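Local atomic coordinates of putative oxidoreductase (Jannaschia sp., PDB entry 3C24), a protein that is a putative oxidoreductase that probably binds a nicotinamide adenine dinucleotide cofactor, NAD or NADP, in its N-terminal Rossmann-type domain, its reaction and substrate being unknown. Residues A[100-112]-A[273-285]. Sequence-based numbering, arbitrary orientation. Where two conformers were deposited one is given.
Sequences LDAAAPYAGVMPE and PAKVKQAAELIAG
The Tyr106 ring meets the helix 273-284 edge-on: Pro273 O lies in the ring plane, Lys277 N and Ala280 CB near it, and Val276 CG1 approaches obliquely. With CG anti to the backbone N (chi1 -164°), the ring reaches away from its own short helix and enters, as a knob, the hole formed by Pro273, Val276, Lys277 and Ala280. Tyr106 CE2 comes 3.6 Å from Lys277 N, and Tyr106 OH, 3.3 Å from Pro273 CB, is hydrogen-bonded to Glu185 on the long helix 184-217. The extended Lys277 chain passes the end of helix 103-107, its CE 3.6 Å from Tyr106 O. This helix follows strand 96-99, so the contact docks the C-terminal helix onto what is probably the dinucleotide-binding, Rossmann-type domain. Small residues permit an axis separation of 7.8 Å at a crossing angle of -120°: Ala280 CB sits 3.4 Å from Ala103 O, and Ala107 CB lies 4.1 Å from Ala284 CB. The methyl of Ala103 also meets helix 273-284, its CB 3.6 Å from Ile283 CG2. Asp101, just before the turn that leads into the short helix, makes a capping bond: its OD1 accepts from Ala103 N (2.8 Å, 156°) with the anti lone pair, while Gly108 closes the helix with a Schellman motif.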
ATOM      1  N   LEU A 100     -10.683 -17.206  15.619  1.00 17.94           N
ATOM      2  CA  LEU A 100      -9.903 -16.697  14.500  1.00 18.88           C
ATOM      3  C   LEU A 100      -9.812 -15.177  14.432  1.00 17.34           C
ATOM      4  O   LEU A 100      -9.430 -14.617  13.387  1.00 18.41           O
ATOM      5  CB  LEU A 100     -10.512 -17.247  13.194  1.00 17.52           C
ATOM      6  CG  LEU A 100     -10.677 -18.779  13.096  1.00 20.09           C
ATOM      7  CD1 LEU A 100     -11.184 -19.275  11.701  1.00 22.85           C
ATOM      8  CD2 LEU A 100      -9.366 -19.462  13.483  1.00 21.22           C
ATOM      9  N   ASP A 101     -10.227 -14.517  15.500  1.00 18.86           N
ATOM     10  CA  ASP A 101     -10.245 -13.072  15.589  1.00 19.87           C
ATOM     11  C   ASP A 101     -10.341 -12.673  17.047  1.00 18.84           C
ATOM     12  O   ASP A 101     -11.066 -13.286  17.823  1.00 20.08           O
ATOM     13  CB  ASP A 101     -11.432 -12.514  14.796  1.00 22.26           C
ATOM     14  CG  ASP A 101     -11.334 -11.006  14.577  1.00 28.75           C
ATOM     15  OD1 ASP A 101     -11.403 -10.201  15.541  1.00 29.10           O
ATOM     16  OD2 ASP A 101     -11.214 -10.605  13.409  1.00 48.81           O
ATOM     17  N   ALA A 102      -9.563 -11.672  17.425  1.00 18.10           N
ATOM     18  CA  ALA A 102      -9.552 -11.203  18.805  1.00 16.05           C
ATOM     19  C   ALA A 102     -10.767 -10.394  19.235  1.00 18.35           C
ATOM     20  O   ALA A 102     -10.866 -10.057  20.406  1.00 17.27           O
ATOM     21  CB  ALA A 102      -8.284 -10.332  19.094  1.00 16.04           C
ATOM     22  N   ALA A 103     -11.639 -10.022  18.292  1.00 19.22           N
ATOM     23  CA  ALA A 103     -12.753  -9.144  18.638  1.00 20.45           C
ATOM     24  C   ALA A 103     -13.649  -9.639  19.780  1.00 20.60           C
ATOM     25  O   ALA A 103     -13.782  -8.973  20.801  1.00 19.73           O
ATOM     26  CB  ALA A 103     -13.610  -8.812  17.350  1.00 21.80           C
ATOM     27  N   ALA A 104     -14.266 -10.802  19.612  1.00 21.63           N
ATOM     28  CA  ALA A 104     -15.166 -11.316  20.681  1.00 20.43           C
ATOM     29  C   ALA A 104     -14.430 -11.542  22.003  1.00 19.18           C
ATOM     30  O   ALA A 104     -14.884 -11.135  23.059  1.00 17.75           O
ATOM     31  CB  ALA A 104     -15.915 -12.596  20.213  1.00 22.04           C
ATOM     32  N   PRO A 105     -13.259 -12.176  21.965  1.00 20.17           N
ATOM     33  CA  PRO A 105     -12.444 -12.382  23.152  1.00 19.53           C
ATOM     34  C   PRO A 105     -12.173 -11.080  23.880  1.00 20.02           C
ATOM     35  O   PRO A 105     -12.375 -10.982  25.092  1.00 20.05           O
ATOM     36  CB  PRO A 105     -11.164 -12.942  22.539  1.00 20.85           C
ATOM     37  CG  PRO A 105     -11.696 -13.764  21.487  1.00 21.06           C
ATOM     38  CD  PRO A 105     -12.672 -12.888  20.824  1.00 19.68           C
ATOM     39  N   TYR A 106     -11.717 -10.081  23.149  1.00 18.88           N
ATOM     40  CA  TYR A 106     -11.323  -8.797  23.795  1.00 19.47           C
ATOM     41  C   TYR A 106     -12.545  -8.011  24.236  1.00 19.55           C
ATOM     42  O   TYR A 106     -12.486  -7.223  25.188  1.00 21.74           O
ATOM     43  CB  TYR A 106     -10.404  -7.954  22.882  1.00 20.44           C
ATOM     44  CG  TYR A 106      -9.674  -6.866  23.606  1.00 17.35           C
ATOM     45  CD1 TYR A 106      -8.828  -7.160  24.637  1.00 18.71           C
ATOM     46  CD2 TYR A 106      -9.855  -5.529  23.267  1.00 19.26           C
ATOM     47  CE1 TYR A 106      -8.173  -6.162  25.334  1.00 21.29           C
ATOM     48  CE2 TYR A 106      -9.218  -4.543  23.943  1.00 22.31           C
ATOM     49  CZ  TYR A 106      -8.367  -4.863  24.981  1.00 24.33           C
ATOM     50  OH  TYR A 106      -7.687  -3.896  25.655  1.00 22.72           O
ATOM     51  N   ALA A 107     -13.655  -8.245  23.563  1.00 21.13           N
ATOM     52  CA  ALA A 107     -14.926  -7.580  23.926  1.00 18.62           C
ATOM     53  C   ALA A 107     -15.436  -8.090  25.242  1.00 21.64           C
ATOM     54  O   ALA A 107     -16.267  -7.459  25.896  1.00 21.72           O
ATOM     55  CB  ALA A 107     -15.985  -7.783  22.874  1.00 15.25           C
ATOM     56  N   GLY A 108     -14.938  -9.264  25.609  1.00 19.31           N
ATOM     57  CA  GLY A 108     -15.290  -9.886  26.866  1.00 22.92           C
ATOM     58  C   GLY A 108     -16.559 -10.716  26.842  1.00 22.65           C
ATOM     59  O   GLY A 108     -17.171 -10.955  27.890  1.00 23.76           O
ATOM     60  N   VAL A 109     -16.895 -11.222  25.670  1.00 20.14           N
ATOM     61  CA  VAL A 109     -18.156 -11.971  25.487  1.00 20.13           C
ATOM     62  C   VAL A 109     -17.995 -13.468  25.454  1.00 20.36           C
ATOM     63  O   VAL A 109     -18.982 -14.188  25.350  1.00 22.06           O
ATOM     64  CB  VAL A 109     -18.940 -11.473  24.231  1.00 23.41           C
ATOM     65  CG1 VAL A 109     -19.189  -9.973  24.353  1.00 27.03           C
ATOM     66  CG2 VAL A 109     -18.217 -11.745  22.940  1.00 21.29           C
HETATM   67  N   MSE A 110     -16.765 -13.957  25.564  1.00 21.95           N
HETATM   68  CA  MSE A 110     -16.544 -15.429  25.600  1.00 20.97           C
HETATM   69  C   MSE A 110     -17.080 -15.984  26.905  1.00 20.17           C
HETATM   70  O   MSE A 110     -16.913 -15.368  27.971  1.00 18.57           O
HETATM   71  CB  MSE A 110     -15.065 -15.828  25.415  1.00 22.78           C
HETATM   72  CG  MSE A 110     -14.436 -15.327  24.118  1.00 24.28           C
HETATM   73 SE   MSE A 110     -15.403 -15.905  22.512  0.75 21.51          SE
HETATM   74  CE  MSE A 110     -14.986 -17.711  22.600  1.00 15.71           C
ATOM     75  N   PRO A 111     -17.761 -17.142  26.849  1.00 19.03           N
ATOM     76  CA  PRO A 111     -18.285 -17.658  28.106  1.00 20.81           C
ATOM     77  C   PRO A 111     -17.195 -17.999  29.058  1.00 19.32           C
ATOM     78  O   PRO A 111     -16.120 -18.407  28.651  1.00 20.88           O
ATOM     79  CB  PRO A 111     -19.004 -18.949  27.700  1.00 21.90           C
ATOM     80  CG  PRO A 111     -19.103 -18.943  26.259  1.00 21.22           C
ATOM     81  CD  PRO A 111     -18.128 -17.972  25.696  1.00 20.65           C
ATOM     82  N   GLU A 112     -17.471 -17.784  30.328  1.00 20.15           N
ATOM     83  CA  GLU A 112     -16.537 -18.131  31.401  0.50 18.93           C
ATOM     84  C   GLU A 112     -16.554 -19.620  31.671  1.00 18.61           C
ATOM     85  O   GLU A 112     -17.559 -20.175  32.096  1.00 22.11           O
ATOM     86  CB  GLU A 112     -16.903 -17.389  32.699  0.50 20.66           C
ATOM     87  CG  GLU A 112     -15.954 -17.615  33.839  0.50 22.75           C
ATOM     88  CD  GLU A 112     -16.469 -17.050  35.161  0.50 27.67           C
ATOM     89  OE1 GLU A 112     -17.551 -16.425  35.180  0.50 23.59           O
ATOM     90  OE2 GLU A 112     -15.791 -17.242  36.189  0.50 27.95           O
ATOM     91  N   PRO A 273      -6.022   0.701  24.289  1.00 19.44           N
ATOM     92  CA  PRO A 273      -6.858  -0.454  24.638  1.00 19.91           C
ATOM     93  C   PRO A 273      -8.303  -0.112  24.921  1.00 21.02           C
ATOM     94  O   PRO A 273      -9.200  -0.899  24.632  1.00 19.57           O
ATOM     95  CB  PRO A 273      -6.177  -0.964  25.895  1.00 22.16           C
ATOM     96  CG  PRO A 273      -4.735  -0.674  25.664  1.00 17.95           C
ATOM     97  CD  PRO A 273      -4.699   0.625  24.926  1.00 20.10           C
ATOM     98  N   ALA A 274      -8.549   1.065  25.459  1.00 20.78           N
ATOM     99  CA  ALA A 274      -9.916   1.447  25.768  1.00 22.56           C
ATOM    100  C   ALA A 274     -10.749   1.641  24.496  1.00 22.96           C
ATOM    101  O   ALA A 274     -11.913   1.232  24.419  1.00 23.53           O
ATOM    102  CB  ALA A 274      -9.937   2.709  26.668  1.00 22.67           C
ATOM    103  N   LYS A 275     -10.139   2.223  23.476  1.00 20.45           N
ATOM    104  CA  LYS A 275     -10.823   2.447  22.213  1.00 20.32           C
ATOM    105  C   LYS A 275     -10.914   1.138  21.428  1.00 18.03           C
ATOM    106  O   LYS A 275     -11.879   0.852  20.738  1.00 19.51           O
ATOM    107  CB  LYS A 275     -10.111   3.490  21.338  1.00 23.70           C
ATOM    108  CG  LYS A 275     -10.253   4.933  21.821  1.00 33.10           C
ATOM    109  CD  LYS A 275     -11.698   5.413  21.810  1.00 35.78           C
ATOM    110  N   VAL A 276      -9.856   0.345  21.538  1.00 18.74           N
ATOM    111  CA  VAL A 276      -9.804  -0.956  20.859  1.00 20.12           C
ATOM    112  C   VAL A 276     -10.922  -1.840  21.410  1.00 18.84           C
ATOM    113  O   VAL A 276     -11.594  -2.573  20.647  1.00 17.92           O
ATOM    114  CB  VAL A 276      -8.412  -1.616  20.990  1.00 17.94           C
ATOM    115  CG1 VAL A 276      -8.357  -3.075  20.426  1.00 16.48           C
ATOM    116  CG2 VAL A 276      -7.330  -0.746  20.283  1.00 17.23           C
ATOM    117  N   LYS A 277     -11.116  -1.793  22.724  1.00 18.38           N
ATOM    118  CA  LYS A 277     -12.203  -2.579  23.336  1.00 20.40           C
ATOM    119  C   LYS A 277     -13.579  -2.116  22.828  1.00 22.53           C
ATOM    120  O   LYS A 277     -14.476  -2.918  22.602  1.00 20.88           O
ATOM    121  CB  LYS A 277     -12.175  -2.527  24.858  1.00 21.23           C
ATOM    122  CG  LYS A 277     -13.147  -3.534  25.445  1.00 22.63           C
ATOM    123  CD  LYS A 277     -13.034  -3.703  26.911  1.00 27.60           C
ATOM    124  CE  LYS A 277     -14.070  -4.767  27.356  1.00 30.21           C
ATOM    125  NZ  LYS A 277     -14.553  -4.522  28.723  1.00 38.60           N
ATOM    126  N   GLN A 278     -13.738  -0.819  22.629  1.00 22.78           N
ATOM    127  CA  GLN A 278     -14.995  -0.312  22.062  1.00 22.97           C
ATOM    128  C   GLN A 278     -15.223  -0.834  20.650  1.00 21.37           C
ATOM    129  O   GLN A 278     -16.346  -1.186  20.304  1.00 24.26           O
ATOM    130  CB  GLN A 278     -15.034   1.222  22.058  1.00 24.43           C
ATOM    131  CG  GLN A 278     -15.115   1.760  23.439  1.00 21.19           C
ATOM    132  CD  GLN A 278     -14.919   3.274  23.488  1.00 34.64           C
ATOM    133  OE1 GLN A 278     -14.840   3.916  22.470  1.00 34.80           O
ATOM    134  NE2 GLN A 278     -14.834   3.829  24.682  1.00 44.50           N
ATOM    135  N   ALA A 279     -14.157  -0.886  19.856  1.00 20.54           N
ATOM    136  CA  ALA A 279     -14.231  -1.398  18.475  1.00 20.09           C
ATOM    137  C   ALA A 279     -14.599  -2.887  18.507  1.00 22.36           C
ATOM    138  O   ALA A 279     -15.446  -3.374  17.739  1.00 22.14           O
ATOM    139  CB  ALA A 279     -12.942  -1.188  17.749  1.00 20.72           C
ATOM    140  N   ALA A 280     -13.984  -3.606  19.438  1.00 21.46           N
ATOM    141  CA  ALA A 280     -14.221  -5.049  19.586  1.00 20.99           C
ATOM    142  C   ALA A 280     -15.700  -5.318  19.932  1.00 21.60           C
ATOM    143  O   ALA A 280     -16.349  -6.202  19.385  1.00 22.78           O
ATOM    144  CB  ALA A 280     -13.260  -5.655  20.643  1.00 19.30           C
ATOM    145  N   GLU A 281     -16.237  -4.495  20.810  1.00 19.80           N
ATOM    146  CA  GLU A 281     -17.618  -4.623  21.210  1.00 23.56           C
ATOM    147  C   GLU A 281     -18.541  -4.356  20.020  1.00 28.14           C
ATOM    148  O   GLU A 281     -19.553  -5.028  19.794  1.00 30.19           O
ATOM    149  CB  GLU A 281     -17.891  -3.668  22.374  1.00 20.10           C
ATOM    150  CG  GLU A 281     -17.229  -4.111  23.645  1.00 24.79           C
ATOM    151  CD  GLU A 281     -17.171  -3.028  24.677  1.00 33.07           C
ATOM    152  OE1 GLU A 281     -17.499  -1.873  24.327  1.00 43.18           O
ATOM    153  OE2 GLU A 281     -16.779  -3.313  25.826  1.00 36.38           O
ATOM    154  N   LEU A 282     -18.143  -3.401  19.214  1.00 28.85           N
ATOM    155  CA  LEU A 282     -18.932  -3.034  18.072  1.00 28.84           C
ATOM    156  C   LEU A 282     -19.008  -4.218  17.115  1.00 31.08           C
ATOM    157  O   LEU A 282     -20.089  -4.618  16.622  1.00 30.52           O
ATOM    158  CB  LEU A 282     -18.289  -1.811  17.412  1.00 32.31           C
ATOM    159  CG  LEU A 282     -18.995  -0.934  16.412  1.00 37.37           C
ATOM    160  CD1 LEU A 282     -20.337  -0.492  16.961  1.00 31.79           C
ATOM    161  CD2 LEU A 282     -18.079   0.264  16.143  1.00 38.77           C
ATOM    162  N   ILE A 283     -17.852  -4.835  16.920  1.00 22.94           N
ATOM    163  CA  ILE A 283     -17.692  -5.939  15.981  1.00 26.83           C
ATOM    164  C   ILE A 283     -18.397  -7.208  16.436  1.00 26.66           C
ATOM    165  O   ILE A 283     -18.980  -7.942  15.624  1.00 28.73           O
ATOM    166  CB  ILE A 283     -16.198  -6.244  15.762  1.00 22.29           C
ATOM    167  CG1 ILE A 283     -15.564  -5.083  14.991  1.00 25.97           C
ATOM    168  CG2 ILE A 283     -15.993  -7.554  14.963  1.00 25.42           C
ATOM    169  CD1 ILE A 283     -13.998  -5.026  15.006  1.00 22.06           C
ATOM    170  N   ALA A 284     -18.293  -7.474  17.725  1.00 25.30           N
ATOM    171  CA  ALA A 284     -18.852  -8.711  18.285  1.00 30.83           C
ATOM    172  C   ALA A 284     -20.366  -8.545  18.450  1.00 35.07           C
ATOM    173  O   ALA A 284     -21.126  -9.498  18.622  1.00 34.85           O
ATOM    174  CB  ALA A 284     -18.160  -9.085  19.604  1.00 29.02           C
ATOM    175  N   GLY A 285     -20.789  -7.296  18.354  1.00 38.43           N
ATOM    176  CA  GLY A 285     -22.215  -6.937  18.465  1.00 41.13           C
ATOM    177  C   GLY A 285     -22.636  -6.501  19.860  1.00 42.09           C
ATOM    178  O   GLY A 285     -22.528  -7.271  20.825  1.00 44.20           O
TER